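Local atomic coordinates of ATP-dependent DNA ligase (PDB entry 6NHX), a protein that seals breaks in double-stranded DNA at the expense of ATP, working with Ku in mycobacterial non-homologous end joining. Residues 194-199 with 241-246. The protein carries 1 engineered substitution. Numbering follows the deposited sequence.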
# COMPACT_ATOMS: atom_id res chain seq x y z
N VAL A 194 14.15 5.36 -1.33
CA VAL A 194 15.46 5.63 -0.73
C VAL A 194 16.06 4.31 -0.29
O VAL A 194 15.36 3.30 -0.13
CB VAL A 194 15.38 6.61 0.46
CG1 VAL A 194 14.88 7.98 0.02
CG2 VAL A 194 14.50 6.03 1.55
N VAL A 195 17.38 4.30 -0.10
CA VAL A 195 18.08 3.15 0.47
C VAL A 195 18.47 3.49 1.91
O VAL A 195 18.93 4.61 2.19
CB VAL A 195 19.31 2.78 -0.38
CG1 VAL A 195 20.13 1.66 0.28
CG2 VAL A 195 18.87 2.38 -1.77
N ILE A 196 18.25 2.54 2.82
CA ILE A 196 18.62 2.75 4.22
C ILE A 196 20.11 2.54 4.39
O ILE A 196 20.65 1.49 4.01
CB ILE A 196 17.82 1.80 5.12
CG1 ILE A 196 16.32 2.03 4.92
CG2 ILE A 196 18.24 2.00 6.56
CD1 ILE A 196 15.44 0.99 5.61
N GLY A 197 20.79 3.53 4.97
CA GLY A 197 22.20 3.39 5.26
C GLY A 197 22.58 3.27 6.72
O GLY A 197 23.72 2.95 7.07
N GLY A 198 21.61 3.50 7.59
CA GLY A 198 21.85 3.36 9.02
C GLY A 198 20.58 3.64 9.79
O GLY A 198 19.57 4.06 9.23
N TRP A 199 20.65 3.39 11.09
CA TRP A 199 19.47 3.61 11.92
C TRP A 199 19.88 4.09 13.31
O TRP A 199 20.97 3.79 13.79
CB TRP A 199 18.57 2.37 12.03
CG TRP A 199 19.22 1.18 12.67
CD1 TRP A 199 19.94 0.20 12.05
CD2 TRP A 199 19.17 0.83 14.06
NE1 TRP A 199 20.35 -0.74 12.97
CE2 TRP A 199 19.90 -0.37 14.21
CE3 TRP A 199 18.59 1.41 15.19
CZ2 TRP A 199 20.06 -1.00 15.45
CZ3 TRP A 199 18.76 0.79 16.42
CH2 TRP A 199 19.48 -0.40 16.54
N GLU A 241 14.73 -6.24 13.13
CA GLU A 241 14.93 -7.61 12.64
C GLU A 241 15.45 -7.61 11.21
O GLU A 241 16.42 -8.32 10.90
CB GLU A 241 13.63 -8.41 12.78
CG GLU A 241 13.60 -9.73 12.03
CD GLU A 241 12.50 -10.66 12.53
OE1 GLU A 241 11.77 -10.27 13.47
OE2 GLU A 241 12.38 -11.77 11.98
N MET A 242 14.85 -6.81 10.33
CA MET A 242 15.31 -6.73 8.95
C MET A 242 16.67 -6.05 8.83
O MET A 242 17.42 -6.34 7.89
CB MET A 242 14.30 -6.00 8.07
CG MET A 242 13.05 -6.80 7.70
SD MET A 242 13.38 -8.47 7.12
CE MET A 242 14.19 -8.15 5.55
N LEU A 243 17.00 -5.15 9.75
CA LEU A 243 18.27 -4.43 9.67
C LEU A 243 19.42 -5.23 10.27
O LEU A 243 20.58 -5.06 9.86
CB LEU A 243 18.15 -3.09 10.39
CG LEU A 243 17.20 -2.08 9.74
CD1 LEU A 243 16.73 -1.03 10.74
CD2 LEU A 243 17.86 -1.41 8.53
N ALA A 244 19.13 -6.11 11.23
CA ALA A 244 20.19 -6.82 11.95
C ALA A 244 21.17 -7.60 11.07
O ALA A 244 22.38 -7.52 11.33
CB ALA A 244 19.58 -7.72 13.04
N PRO A 245 20.73 -8.34 10.05
CA PRO A 245 21.71 -9.07 9.22
C PRO A 245 22.62 -8.15 8.42
O PRO A 245 23.63 -8.64 7.87
CB PRO A 245 20.83 -9.91 8.28
CG PRO A 245 19.48 -9.97 8.94
CD PRO A 245 19.34 -8.68 9.68
N LEU A 246 22.32 -6.86 8.34
CA LEU A 246 23.04 -5.92 7.50
C LEU A 246 24.00 -5.04 8.29
O LEU A 246 24.64 -4.16 7.70
CB LEU A 246 22.05 -5.05 6.74
CG LEU A 246 20.96 -5.81 5.99
CD1 LEU A 246 20.01 -4.83 5.33
CD2 LEU A 246 21.55 -6.76 4.96
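Leu243, on helix 235-243, reaches Ile196 and Trp199 of strand 190-201, one methyl group going to each. The tight part lies at the indole. Leu243 CD1 sits over one face of the pyrrole ring, 4.1 Å from the centroid of that five-membered ring of Trp199 and 29° off its normal, a CH-pi contact. The methyl is displaced toward the CG-CD1 bond of Trp199, and its shortest approach, 3.7 Å, is from Leu243 CD1 to Trp199 CD1. Leu243 CB adds to the cover, 4.1 Å from both CD1 and NE1 of Trp199. The indole can meet the helix in this way because its CG stands between the backbone N and the carbonyl carbon (chi1 63°), and a chi2 of -89° sets the indole plane roughly perpendicular to the plane through CA, CB and CG of Trp199.

Packing against Ile196 is slighter: a single methyl pair, Leu243 CD2 to Ile196 CG2 at 4.0 Å, with the two side chains crossing at about a right angle. No hydrogen bond joins the segments, and the total buried surface is a modest 153 Å². The solvent side of segment 241-246 is formed by Glu241, Met242, Ala244 and Pro245, which are exposed and take no part in the contact. Across the 3-10 segment 244-246, Leu246 N hydrogen-bonds to Leu243 O at 2.9 Å.

Between the two contacting strand residues, Gly197 and Gly198 form a classic beta bulge opposite Leu212. Leu211 of strand 208-217 and Val268 of strand 266-268 both touch Ile196 and Trp199, while His247 meets the indole ring. The contact thus packs helix 235-243 onto the curled antiparallel sheet of the OB-fold domain, away from the ATP pocket, with strand 190-201 running between strands 208-217 and 266-268.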